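Local coordinates for protein pectate lyase (Erwinia chrysanthemi, PDB 1RU4) that probably cleaves polygalacturonate, the backbone of pectin, by beta-elimination, as pectate lyases do, at residues M42-I51 / F72-Y83; G90-F98 / G121-Y129. All coordinates share one frame; numbering follows the deposited sequence.

Interaction 1: residues M42-I51 / F72-Y83; sequences MAAVNPGELI and FNKSGKDGAPIY
The ammonium group of Lys74 reaches across to the end of helix 38-44, where the carbonyls of Met42 and Ala43 near the helix end and of Val45 just past it gather round it. NZ donates to Val45 O at 2.7 Å, lying in the plane of that carbonyl, and to Met42 O at 3.0 Å; a weak bond to Ala43 O adds a third oxygen. A bend at chi3 (66°) in an otherwise extended chain brings CE and NZ round to this cluster. One water, bonded to Ala44 O and Asn46 OD1, makes a further weak link with NZ.

Backbone bonds join the later parts of the segments. Tyr83 N meets Glu49 O at 3.0 Å, and Ile51 N meets Tyr83 O at 2.8 Å in an almost straight bond (174°), the pattern of a parallel bridge around Leu50. Gly48 N, within a type II turn, donates to Pro81 O at 2.8 Å from above the carbonyl plane.

Apolar contacts fill in between. Met42, bent at chi2 and chi3, lays CE over one face of the Phe72 ring, 3.5 Å from Phe72 CD2, with its sulfur placed obliquely in a Met-aromatic contact. Val45 CG2 meets Ile82 CG2, while Leu50 CD1 lies 3.5 Å from Tyr83 CB. Pro47 CB lies 4.2 Å from Ala80 CB.

One lysine thus gathers carbonyls at the C-terminal end of a helix, where its positive charge would probably be favoured by the helix dipole, and ties this N-terminal helix to the loop that runs from strand 70-72 to strand 82-86.

Interaction 2: residues G90-F98 / G121-Y129; sequences GRAVFDFSF and GVEVTRAGY
Strands 92-95 and 122-125 run parallel, 21° apart and 4.6 Å at closest approach, with backbone bonds continuing past the strand ends from Ala92 N to Gly121 O and from Phe98 N to Arg126 O.

Two salt bridges lie on the side of Val93 and Glu123. Arg126 grips Asp95 side-on: NE donates to the syn lone pair of OD1 at 2.8 Å, and NH2 to OD2 at 3.0 Å, the two planes turned 43° from each other. Asp95 CG stands anti to the backbone N (chi1 -175°), beside the carbonyl carbon, which also lets OD1 accept from Ser97 N in an Asx turn. That second donor comes from above the carboxylate plane, so two bonds hold OD1. Ser97 CA covers one face of the Arg126 guanidinium, and a water links Arg126 NH1 to Phe98 O.

At the other end, Arg91 NH2 donates to the anti lone pair of Glu123 OE2 at 3.0 Å, with a weak bond from NE to the same oxygen. The planes of these groups are steeply inclined; Glu123 OE1 is hydrogen-bonded to His147. Between the bridges, Val93 CG1 touches Thr125 CG2 at 3.9 Å.

On the face that carries Ala92, Phe94, Val122 and Val124, Val122 CG1 meets Phe94 CE1 at 3.5 Å and Val124 CG1 meets Phe96 CE1 at 3.8 Å. Beyond the strands, Gly128 CA sits over the centre of the Phe98 ring in a CH-pi contact, 3.4 Å from its centroid.

In-register parallel strands of successive turns, with Phe94 and Val122 against Leu53 of strand 50-53 and charged groups on the other face, are characteristic of the right-handed parallel beta-helix of pectate lyases.

Overall arrangement
From the N terminus, interaction 1 opens at the end of helix 38-44; the chain runs through strands 50-53, 56-59 and 70-72, and the contact closes when strand 82-86 settles beside strand 50-53. The chain then passes directly into strand 92-95, where interaction 2 opens; a further excursion through strands 110-112 and 117-120 ends when strand 122-125 pairs with 92-95. The contacts therefore follow in series, neither nested nor crossed, with centres about 20 Å apart. Interaction 1 ties the end of helix 38-44 to the loop after strand 70-72, and strand 50-53 to 82-86; interaction 2 joins strand 92-95 to strand 122-125 of the next turn.

Interaction 1: residues M42-I51 / F72-Y83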
ATOM      1  N   MET A  42       8.429  22.696   9.540  1.00  8.16           N
ATOM      2  CA  MET A  42       9.323  21.563   9.761  1.00  8.62           C
ATOM      3  C   MET A  42      10.453  21.907  10.733  1.00  9.25           C
ATOM      4  O   MET A  42      10.851  21.081  11.555  1.00  8.24           O
ATOM      5  CB  MET A  42       9.913  21.099   8.432  1.00  9.80           C
ATOM      6  CG  MET A  42       8.943  20.328   7.556  1.00  9.29           C
ATOM      7  SD  MET A  42       8.748  18.633   8.113  1.00 12.67           S
ATOM      8  CE  MET A  42      10.264  17.925   7.440  1.00 13.47           C
ATOM      9  N   ALA A  43      10.961  23.133  10.637  1.00  9.09           N
ATOM     10  CA  ALA A  43      12.033  23.584  11.515  1.00  8.78           C
ATOM     11  C   ALA A  43      11.567  23.743  12.963  1.00  9.84           C
ATOM     12  O   ALA A  43      12.295  23.407  13.895  1.00  9.52           O
ATOM     13  CB  ALA A  43      12.614  24.893  11.002  1.00  9.46           C
ATOM     14  N   ALA A  44      10.334  24.214  13.139  1.00  9.79           N
ATOM     15  CA  ALA A  44       9.789  24.496  14.465  1.00 10.12           C
ATOM     16  C   ALA A  44       9.135  23.325  15.200  1.00  9.65           C
ATOM     17  O   ALA A  44       9.217  23.236  16.426  1.00 10.23           O
ATOM     18  CB  ALA A  44       8.810  25.659  14.379  1.00 11.57           C
ATOM     19  N   VAL A  45       8.490  22.431  14.455  1.00  9.14           N
ATOM     20  CA  VAL A  45       7.699  21.352  15.048  1.00  8.12           C
ATOM     21  C   VAL A  45       8.436  20.432  16.029  1.00  8.43           C
ATOM     22  O   VAL A  45       9.589  20.058  15.811  1.00  9.78           O
ATOM     23  CB  VAL A  45       7.001  20.508  13.951  1.00  7.97           C
ATOM     24  CG1 VAL A  45       8.015  19.661  13.191  1.00  9.02           C
ATOM     25  CG2 VAL A  45       5.891  19.660  14.552  1.00 10.43           C
ATOM     26  N   ASN A  46       7.746  20.076  17.110  1.00  8.55           N
ATOM     27  CA  ASN A  46       8.284  19.193  18.143  1.00  8.79           C
ATOM     28  C   ASN A  46       7.354  18.000  18.377  1.00  8.59           C
ATOM     29  O   ASN A  46       6.208  18.009  17.921  1.00  8.31           O
ATOM     30  CB  ASN A  46       8.492  19.983  19.440  1.00  8.60           C
ATOM     31  CG  ASN A  46       9.750  20.823  19.404  1.00  8.37           C
ATOM     32  OD1 ASN A  46      10.817  20.334  19.038  1.00 10.82           O
ATOM     33  ND2 ASN A  46       9.628  22.098  19.755  1.00  9.28           N
ATOM     34  N   PRO A  47       7.836  16.952  19.075  1.00  7.97           N
ATOM     35  CA  PRO A  47       7.017  15.762  19.346  1.00  8.86           C
ATOM     36  C   PRO A  47       5.643  16.082  19.928  1.00  9.24           C
ATOM     37  O   PRO A  47       5.521  16.886  20.855  1.00 11.24           O
ATOM     38  CB  PRO A  47       7.878  14.984  20.339  1.00  8.85           C
ATOM     39  CG  PRO A  47       9.258  15.292  19.877  1.00 10.01           C
ATOM     40  CD  PRO A  47       9.192  16.782  19.629  1.00  8.91           C
ATOM     41  N   GLY A  48       4.614  15.470  19.349  1.00  8.74           N
ATOM     42  CA  GLY A  48       3.251  15.681  19.808  1.00  8.54           C
ATOM     43  C   GLY A  48       2.536  16.852  19.158  1.00  9.46           C
ATOM     44  O   GLY A  48       1.343  17.057  19.389  1.00 11.40           O
ATOM     45  N   GLU A  49       3.263  17.628  18.361  1.00  8.01           N
ATOM     46  CA  GLU A  49       2.694  18.788  17.686  1.00  7.68           C
ATOM     47  C   GLU A  49       2.281  18.457  16.254  1.00  7.62           C
ATOM     48  O   GLU A  49       2.629  17.396  15.730  1.00  7.81           O
ATOM     49  CB  GLU A  49       3.673  19.963  17.731  1.00  9.71           C
ATOM     50  CG  GLU A  49       4.034  20.367  19.162  1.00 10.35           C
ATOM     51  CD  GLU A  49       4.996  21.536  19.252  1.00 11.66           C
ATOM     52  OE1 GLU A  49       5.057  22.156  20.336  1.00 13.17           O
ATOM     53  OE2 GLU A  49       5.696  21.834  18.263  1.00  9.34           O
ATOM     54  N   LEU A  50       1.549  19.374  15.627  1.00  7.42           N
ATOM     55  CA  LEU A  50       0.965  19.124  14.313  1.00  6.85           C
ATOM     56  C   LEU A  50       1.219  20.201  13.267  1.00  7.35           C
ATOM     57  O   LEU A  50       0.959  21.386  13.492  1.00  7.66           O
ATOM     58  CB  LEU A  50      -0.550  18.917  14.466  1.00  6.91           C
ATOM     59  CG  LEU A  50      -1.484  19.024  13.253  1.00  7.02           C
ATOM     60  CD1 LEU A  50      -1.258  17.881  12.274  1.00  6.85           C
ATOM     61  CD2 LEU A  50      -2.925  19.024  13.733  1.00  7.71           C
ATOM     62  N   ILE A  51       1.718  19.771  12.111  1.00  7.01           N
ATOM     63  CA  ILE A  51       1.844  20.650  10.956  1.00  6.56           C
ATOM     64  C   ILE A  51       0.541  20.463  10.177  1.00  8.00           C
ATOM     65  O   ILE A  51       0.322  19.425   9.542  1.00  7.31           O
ATOM     66  CB  ILE A  51       3.055  20.261  10.067  1.00  5.11           C
ATOM     67  CG1 ILE A  51       4.358  20.404  10.861  1.00  7.16           C
ATOM     68  CG2 ILE A  51       3.098  21.139   8.818  1.00  7.26           C
ATOM     69  CD1 ILE A  51       5.599  20.036  10.076  1.00  7.66           C
ATOM     70  N   PHE A  72      12.929  13.984   6.185  1.00  7.80           N
ATOM     71  CA  PHE A  72      12.298  14.000   7.499  1.00  7.20           C
ATOM     72  C   PHE A  72      13.234  13.277   8.467  1.00  8.25           C
ATOM     73  O   PHE A  72      13.122  12.066   8.669  1.00  7.58           O
ATOM     74  CB  PHE A  72      10.934  13.301   7.441  1.00  8.42           C
ATOM     75  CG  PHE A  72       9.933  13.996   6.556  1.00  9.15           C
ATOM     76  CD1 PHE A  72      10.027  13.907   5.170  1.00  6.96           C
ATOM     77  CD2 PHE A  72       8.905  14.754   7.109  1.00  7.22           C
ATOM     78  CE1 PHE A  72       9.115  14.568   4.349  1.00  7.76           C
ATOM     79  CE2 PHE A  72       7.986  15.418   6.295  1.00  8.71           C
ATOM     80  CZ  PHE A  72       8.093  15.324   4.912  1.00  7.59           C
ATOM     81  N   ASN A  73      14.180  14.021   9.038  1.00  8.73           N
ATOM     82  CA  ASN A  73      15.178  13.426   9.924  1.00  9.20           C
ATOM     83  C   ASN A  73      14.901  13.617  11.409  1.00  8.52           C
ATOM     84  O   ASN A  73      15.461  12.906  12.243  1.00  9.07           O
ATOM     85  CB  ASN A  73      16.581  13.936   9.579  1.00 10.91           C
ATOM     86  CG  ASN A  73      16.741  15.416   9.832  1.00 14.70           C
ATOM     87  OD1 ASN A  73      15.939  16.227   9.371  1.00 13.44           O
ATOM     88  ND2 ASN A  73      17.782  15.779  10.577  1.00 18.21           N
ATOM     89  N   LYS A  74      14.061  14.593  11.744  1.00  9.04           N
ATOM     90  CA  LYS A  74      13.661  14.800  13.134  1.00  9.04           C
ATOM     91  C   LYS A  74      12.795  13.623  13.577  1.00 10.49           C
ATOM     92  O   LYS A  74      12.273  12.880  12.742  1.00  9.79           O
ATOM     93  CB  LYS A  74      12.902  16.122  13.283  1.00 11.34           C
ATOM     94  CG  LYS A  74      13.785  17.340  13.070  1.00 13.80           C
ATOM     95  CD  LYS A  74      12.994  18.638  13.023  1.00 15.05           C
ATOM     96  CE  LYS A  74      12.350  18.973  14.354  1.00 13.22           C
ATOM     97  NZ  LYS A  74      11.810  20.361  14.329  1.00 11.44           N
ATOM     98  N   SER A  75      12.678  13.426  14.884  1.00  9.76           N
ATOM     99  CA  SER A  75      11.897  12.310  15.403  1.00  9.68           C
ATOM    100  C   SER A  75      10.863  12.716  16.441  1.00  9.95           C
ATOM    101  O   SER A  75      11.080  13.638  17.232  1.00 10.97           O
ATOM    102  CB  SER A  75      12.812  11.244  16.017  1.00  9.65           C
ATOM    103  OG  SER A  75      13.616  10.610  15.037  1.00  8.30           O
ATOM    104  N   GLY A  76       9.722  12.033  16.403  1.00  9.98           N
ATOM    105  CA  GLY A  76       8.730  12.180  17.451  1.00 10.00           C
ATOM    106  C   GLY A  76       9.080  11.177  18.539  1.00 11.31           C
ATOM    107  O   GLY A  76      10.186  10.628  18.544  1.00 11.49           O
ATOM    108  N   LYS A  77       8.145  10.928  19.450  1.00 12.18           N
ATOM    109  CA  LYS A  77       8.347   9.972  20.538  1.00 13.07           C
ATOM    110  C   LYS A  77       7.131   9.067  20.679  1.00 13.01           C
ATOM    111  O   LYS A  77       6.071   9.350  20.120  1.00 12.09           O
ATOM    112  CB  LYS A  77       8.561  10.707  21.867  1.00 15.37           C
ATOM    113  CG  LYS A  77       9.894  11.412  22.012  1.00 19.02           C
ATOM    114  CD  LYS A  77       9.995  12.068  23.381  1.00 22.37           C
ATOM    115  CE  LYS A  77      11.392  12.596  23.651  1.00 24.65           C
ATOM    116  NZ  LYS A  77      11.494  13.215  25.004  1.00 26.64           N
ATOM    117  N   ASP A  78       7.286   7.981  21.433  1.00 13.51           N
ATOM    118  CA  ASP A  78       6.170   7.085  21.711  1.00 15.90           C
ATOM    119  C   ASP A  78       5.113   7.869  22.488  1.00 15.90           C
ATOM    120  O   ASP A  78       5.405   8.441  23.540  1.00 17.44           O
ATOM    121  CB  ASP A  78       6.643   5.879  22.530  1.00 18.24           C
ATOM    122  CG  ASP A  78       5.536   4.867  22.780  1.00 21.65           C
ATOM    123  OD1 ASP A  78       4.798   4.533  21.828  1.00 24.21           O
ATOM    124  OD2 ASP A  78       5.407   4.402  23.931  1.00 26.49           O
ATOM    125  N   GLY A  79       3.900   7.921  21.944  1.00 15.17           N
ATOM    126  CA  GLY A  79       2.831   8.677  22.575  1.00 14.71           C
ATOM    127  C   GLY A  79       2.845  10.151  22.207  1.00 13.70           C
ATOM    128  O   GLY A  79       1.976  10.913  22.636  1.00 14.68           O
ATOM    129  N   ALA A  80       3.833  10.554  21.410  1.00 12.11           N
ATOM    130  CA  ALA A  80       3.966  11.940  20.976  1.00 11.44           C
ATOM    131  C   ALA A  80       4.603  12.012  19.591  1.00 10.33           C
ATOM    132  O   ALA A  80       5.734  12.474  19.437  1.00 10.01           O
ATOM    133  CB  ALA A  80       4.798  12.726  21.985  1.00 10.77           C
ATOM    134  N   PRO A  81       3.887  11.534  18.561  1.00  9.56           N
ATOM    135  CA  PRO A  81       4.428  11.568  17.198  1.00  8.99           C
ATOM    136  C   PRO A  81       4.440  12.991  16.656  1.00  8.53           C
ATOM    137  O   PRO A  81       3.795  13.878  17.219  1.00  8.95           O
ATOM    138  CB  PRO A  81       3.425  10.716  16.410  1.00 10.80           C
ATOM    139  CG  PRO A  81       2.734   9.883  17.461  1.00 14.41           C
ATOM    140  CD  PRO A  81       2.580  10.860  18.583  1.00 11.07           C
ATOM    141  N   ILE A  82       5.211  13.217  15.595  1.00  7.44           N
ATOM    142  CA  ILE A  82       5.150  14.493  14.890  1.00  7.63           C
ATOM    143  C   ILE A  82       4.114  14.293  13.790  1.00  7.61           C
ATOM    144  O   ILE A  82       4.294  13.461  12.898  1.00  8.11           O
ATOM    145  CB  ILE A  82       6.501  14.889  14.257  1.00  7.58           C
ATOM    146  CG1 ILE A  82       7.561  15.071  15.346  1.00  9.73           C
ATOM    147  CG2 ILE A  82       6.339  16.184  13.468  1.00  9.03           C
ATOM    148  CD1 ILE A  82       8.950  15.357  14.806  1.00 11.02           C
ATOM    149  N   TYR A  83       3.010  15.021  13.897  1.00  6.85           N
ATOM    150  CA  TYR A  83       1.904  14.902  12.950  1.00  7.02           C
ATOM    151  C   TYR A  83       2.021  15.850  11.760  1.00  7.27           C
ATOM    152  O   TYR A  83       2.363  17.019  11.917  1.00  7.36           O
ATOM    153  CB  TYR A  83       0.574  15.178  13.655  1.00  6.76           C
ATOM    154  CG  TYR A  83       0.219  14.234  14.782  1.00  7.92           C
ATOM    155  CD1 TYR A  83       0.454  14.588  16.111  1.00  9.80           C
ATOM    156  CD2 TYR A  83      -0.421  13.021  14.526  1.00  7.65           C
ATOM    157  CE1 TYR A  83       0.053  13.757  17.160  1.00 10.62           C
ATOM    158  CE2 TYR A  83      -0.825  12.184  15.565  1.00  9.51           C
ATOM    159  CZ  TYR A  83      -0.588  12.560  16.877  1.00 11.13           C
ATOM    160  OH  TYR A  83      -1.008  11.744  17.905  1.00 15.24           O
TER
HETATM  161  O   HOH W   1      12.102  22.119  17.098  1.00 16.71           O

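Interaction 2: residues G90-F98 / G121-Y129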
ATOM      1  N   GLY A  90      -9.190  16.865   4.241  1.00  6.09           N
ATOM      2  CA  GLY A  90      -8.974  17.173   2.840  1.00  5.75           C
ATOM      3  C   GLY A  90      -7.720  16.472   2.341  1.00  5.07           C
ATOM      4  O   GLY A  90      -7.252  15.504   2.954  1.00  5.27           O
ATOM      5  N   ARG A  91      -7.161  16.972   1.242  1.00  5.94           N
ATOM      6  CA  ARG A  91      -5.970  16.373   0.638  1.00  5.55           C
ATOM      7  C   ARG A  91      -4.875  17.411   0.414  1.00  5.16           C
ATOM      8  O   ARG A  91      -5.147  18.509  -0.075  1.00  6.28           O
ATOM      9  CB  ARG A  91      -6.316  15.754  -0.722  1.00  7.71           C
ATOM     10  CG  ARG A  91      -7.539  14.850  -0.732  1.00  8.78           C
ATOM     11  CD  ARG A  91      -7.338  13.617   0.122  1.00 10.43           C
ATOM     12  NE  ARG A  91      -6.353  12.694  -0.435  1.00 12.37           N
ATOM     13  CZ  ARG A  91      -5.948  11.587   0.178  1.00 10.43           C
ATOM     14  NH1 ARG A  91      -6.439  11.273   1.368  1.00 11.06           N
ATOM     15  NH2 ARG A  91      -5.065  10.785  -0.401  1.00 10.18           N
ATOM     16  N   ALA A  92      -3.642  17.055   0.766  1.00  5.82           N
ATOM     17  CA  ALA A  92      -2.479  17.897   0.496  1.00  4.98           C
ATOM     18  C   ALA A  92      -1.543  17.114  -0.421  1.00  5.67           C
ATOM     19  O   ALA A  92      -0.999  16.075  -0.033  1.00  5.68           O
ATOM     20  CB  ALA A  92      -1.765  18.272   1.794  1.00  5.43           C
ATOM     21  N   VAL A  93      -1.378  17.611  -1.641  1.00  5.05           N
ATOM     22  CA  VAL A  93      -0.562  16.935  -2.648  1.00  5.95           C
ATOM     23  C   VAL A  93       0.797  17.608  -2.817  1.00  6.10           C
ATOM     24  O   VAL A  93       0.874  18.789  -3.153  1.00  7.17           O
ATOM     25  CB  VAL A  93      -1.286  16.909  -4.019  1.00  6.03           C
ATOM     26  CG1 VAL A  93      -0.423  16.213  -5.065  1.00  7.85           C
ATOM     27  CG2 VAL A  93      -2.632  16.203  -3.894  1.00  8.22           C
ATOM     28  N   PHE A  94       1.863  16.853  -2.559  1.00  4.97           N
ATOM     29  CA  PHE A  94       3.227  17.340  -2.755  1.00  5.66           C
ATOM     30  C   PHE A  94       3.725  16.898  -4.126  1.00  5.86           C
ATOM     31  O   PHE A  94       3.947  15.707  -4.366  1.00  5.52           O
ATOM     32  CB  PHE A  94       4.152  16.823  -1.647  1.00  6.01           C
ATOM     33  CG  PHE A  94       3.878  17.437  -0.299  1.00  6.62           C
ATOM     34  CD1 PHE A  94       2.735  17.093   0.417  1.00  7.29           C
ATOM     35  CD2 PHE A  94       4.754  18.374   0.244  1.00  7.23           C
ATOM     36  CE1 PHE A  94       2.465  17.676   1.654  1.00  6.75           C
ATOM     37  CE2 PHE A  94       4.494  18.963   1.482  1.00  7.17           C
ATOM     38  CZ  PHE A  94       3.345  18.612   2.188  1.00  8.16           C
ATOM     39  N   ASP A  95       3.863  17.870  -5.025  1.00  4.75           N
ATOM     40  CA  ASP A  95       4.256  17.628  -6.410  1.00  5.36           C
ATOM     41  C   ASP A  95       5.725  17.995  -6.604  1.00  5.73           C
ATOM     42  O   ASP A  95       6.090  19.169  -6.547  1.00  6.54           O
ATOM     43  CB  ASP A  95       3.369  18.474  -7.333  1.00  5.45           C
ATOM     44  CG  ASP A  95       3.603  18.201  -8.810  1.00  7.58           C
ATOM     45  OD1 ASP A  95       4.446  17.352  -9.160  1.00  7.09           O
ATOM     46  OD2 ASP A  95       2.919  18.846  -9.631  1.00 10.68           O
ATOM     47  N   PHE A  96       6.554  16.984  -6.851  1.00  5.59           N
ATOM     48  CA  PHE A  96       7.990  17.192  -7.021  1.00  5.31           C
ATOM     49  C   PHE A  96       8.429  17.561  -8.439  1.00  5.66           C
ATOM     50  O   PHE A  96       9.623  17.659  -8.729  1.00  5.72           O
ATOM     51  CB  PHE A  96       8.768  16.007  -6.449  1.00  5.68           C
ATOM     52  CG  PHE A  96       8.737  15.949  -4.944  1.00  5.26           C
ATOM     53  CD1 PHE A  96       7.645  15.397  -4.275  1.00  4.75           C
ATOM     54  CD2 PHE A  96       9.777  16.494  -4.194  1.00  5.33           C
ATOM     55  CE1 PHE A  96       7.589  15.394  -2.881  1.00  5.01           C
ATOM     56  CE2 PHE A  96       9.730  16.496  -2.802  1.00  5.07           C
ATOM     57  CZ  PHE A  96       8.634  15.946  -2.144  1.00  5.09           C
ATOM     58  N   SER A  97       7.443  17.738  -9.316  1.00  5.44           N
ATOM     59  CA  SER A  97       7.628  18.349 -10.634  1.00  6.10           C
ATOM     60  C   SER A  97       8.529  17.704 -11.692  1.00  6.77           C
ATOM     61  O   SER A  97       8.860  18.355 -12.686  1.00  6.90           O
ATOM     62  CB  SER A  97       8.053  19.811 -10.453  1.00  7.94           C
ATOM     63  OG  SER A  97       7.165  20.502  -9.591  1.00  7.76           O
ATOM     64  N   PHE A  98       8.915  16.446 -11.515  1.00  6.47           N
ATOM     65  CA  PHE A  98       9.773  15.807 -12.510  1.00  5.53           C
ATOM     66  C   PHE A  98       9.067  15.504 -13.826  1.00  5.81           C
ATOM     67  O   PHE A  98       7.933  15.025 -13.834  1.00  5.49           O
ATOM     68  CB  PHE A  98      10.366  14.503 -11.967  1.00  5.14           C
ATOM     69  CG  PHE A  98      11.690  14.678 -11.294  1.00  4.71           C
ATOM     70  CD1 PHE A  98      11.766  15.199 -10.009  1.00  5.63           C
ATOM     71  CD2 PHE A  98      12.869  14.337 -11.955  1.00  6.75           C
ATOM     72  CE1 PHE A  98      13.000  15.384  -9.388  1.00  6.21           C
ATOM     73  CE2 PHE A  98      14.106  14.517 -11.343  1.00  6.62           C
ATOM     74  CZ  PHE A  98      14.172  15.042 -10.057  1.00  4.79           C
ATOM     75  N   GLY A 121      -3.648  12.128   5.100  1.00  4.39           N
ATOM     76  CA  GLY A 121      -4.244  12.923   4.035  1.00  5.37           C
ATOM     77  C   GLY A 121      -3.258  13.615   3.113  1.00  5.90           C
ATOM     78  O   GLY A 121      -3.592  14.617   2.477  1.00  7.25           O
ATOM     79  N   VAL A 122      -2.056  13.055   3.015  1.00  5.15           N
ATOM     80  CA  VAL A 122      -0.978  13.627   2.211  1.00  4.97           C
ATOM     81  C   VAL A 122      -0.633  12.722   1.024  1.00  3.89           C
ATOM     82  O   VAL A 122      -0.707  11.499   1.128  1.00  5.60           O
ATOM     83  CB  VAL A 122       0.283  13.832   3.088  1.00  6.03           C
ATOM     84  CG1 VAL A 122       1.448  14.343   2.258  1.00 10.68           C
ATOM     85  CG2 VAL A 122      -0.026  14.797   4.230  1.00  8.83           C
ATOM     86  N   GLU A 123      -0.286  13.335  -0.108  1.00  2.69           N
ATOM     87  CA  GLU A 123       0.109  12.592  -1.305  1.00  4.94           C
ATOM     88  C   GLU A 123       1.465  13.049  -1.827  1.00  4.59           C
ATOM     89  O   GLU A 123       1.853  14.202  -1.644  1.00  5.96           O
ATOM     90  CB  GLU A 123      -0.928  12.763  -2.423  1.00  6.14           C
ATOM     91  CG  GLU A 123      -2.339  12.317  -2.062  1.00  8.59           C
ATOM     92  CD  GLU A 123      -3.300  12.331  -3.247  1.00  9.21           C
ATOM     93  OE1 GLU A 123      -2.900  12.715  -4.368  1.00 10.19           O
ATOM     94  OE2 GLU A 123      -4.470  11.948  -3.052  1.00 13.22           O
ATOM     95  N   VAL A 124       2.181  12.132  -2.473  1.00  4.82           N
ATOM     96  CA  VAL A 124       3.456  12.444  -3.119  1.00  4.29           C
ATOM     97  C   VAL A 124       3.348  12.032  -4.583  1.00  4.59           C
ATOM     98  O   VAL A 124       2.970  10.897  -4.893  1.00  5.34           O
ATOM     99  CB  VAL A 124       4.646  11.685  -2.478  1.00  3.50           C
ATOM    100  CG1 VAL A 124       5.938  11.987  -3.241  1.00  3.69           C
ATOM    101  CG2 VAL A 124       4.801  12.076  -1.020  1.00  4.56           C
ATOM    102  N   THR A 125       3.679  12.958  -5.477  1.00  3.25           N
ATOM    103  CA  THR A 125       3.618  12.694  -6.909  1.00  4.93           C
ATOM    104  C   THR A 125       4.783  13.349  -7.649  1.00  4.66           C
ATOM    105  O   THR A 125       5.333  14.357  -7.201  1.00  4.87           O
ATOM    106  CB  THR A 125       2.258  13.165  -7.510  1.00  5.35           C
ATOM    107  OG1 THR A 125       2.123  12.670  -8.848  1.00  5.90           O
ATOM    108  CG2 THR A 125       2.160  14.689  -7.525  1.00  5.17           C
ATOM    109  N   ARG A 126       5.165  12.734  -8.766  1.00  3.31           N
ATOM    110  CA  ARG A 126       6.241  13.202  -9.642  1.00  4.04           C
ATOM    111  C   ARG A 126       7.611  13.363  -8.982  1.00  3.66           C
ATOM    112  O   ARG A 126       8.395  14.241  -9.352  1.00  4.35           O
ATOM    113  CB  ARG A 126       5.830  14.481 -10.389  1.00  4.18           C
ATOM    114  CG  ARG A 126       4.570  14.302 -11.230  1.00  5.58           C
ATOM    115  CD  ARG A 126       4.489  15.298 -12.377  1.00  5.47           C
ATOM    116  NE  ARG A 126       4.391  16.683 -11.925  1.00  6.07           N
ATOM    117  CZ  ARG A 126       4.437  17.735 -12.735  1.00  6.49           C
ATOM    118  NH1 ARG A 126       4.584  17.567 -14.043  1.00  9.39           N
ATOM    119  NH2 ARG A 126       4.310  18.958 -12.240  1.00  8.21           N
ATOM    120  N   ALA A 127       7.897  12.499  -8.010  1.00  4.08           N
ATOM    121  CA  ALA A 127       9.215  12.453  -7.382  1.00  4.51           C
ATOM    122  C   ALA A 127      10.221  11.895  -8.391  1.00  5.68           C
ATOM    123  O   ALA A 127       9.853  11.116  -9.275  1.00  5.83           O
ATOM    124  CB  ALA A 127       9.179  11.578  -6.132  1.00  3.79           C
ATOM    125  N   GLY A 128      11.485  12.291  -8.249  1.00  6.67           N
ATOM    126  CA  GLY A 128      12.527  11.846  -9.166  1.00  5.84           C
ATOM    127  C   GLY A 128      12.955  10.398  -9.017  1.00  5.25           C
ATOM    128  O   GLY A 128      13.768   9.904  -9.798  1.00  4.99           O
ATOM    129  N   TYR A 129      12.423   9.733  -7.997  1.00  5.91           N
ATOM    130  CA  TYR A 129      12.682   8.320  -7.735  1.00  4.85           C
ATOM    131  C   TYR A 129      11.510   7.857  -6.856  1.00  4.95           C
ATOM    132  O   TYR A 129      10.368   8.218  -7.148  1.00  5.33           O
ATOM    133  CB  TYR A 129      14.056   8.132  -7.060  1.00  5.27           C
ATOM    134  CG  TYR A 129      14.886   6.989  -7.633  1.00  4.65           C
ATOM    135  CD1 TYR A 129      14.861   6.693  -8.999  1.00  4.54           C
ATOM    136  CD2 TYR A 129      15.674   6.187  -6.804  1.00  5.26           C
ATOM    137  CE1 TYR A 129      15.594   5.624  -9.526  1.00  5.67           C
ATOM    138  CE2 TYR A 129      16.412   5.115  -7.320  1.00  6.92           C
ATOM    139  CZ  TYR A 129      16.364   4.839  -8.678  1.00  5.18           C
ATOM    140  OH  TYR A 129      17.071   3.767  -9.185  1.00  6.48           O
TER
HETATM  141  O   HOH W   2       5.679  15.357 -15.642  1.00 13.23           O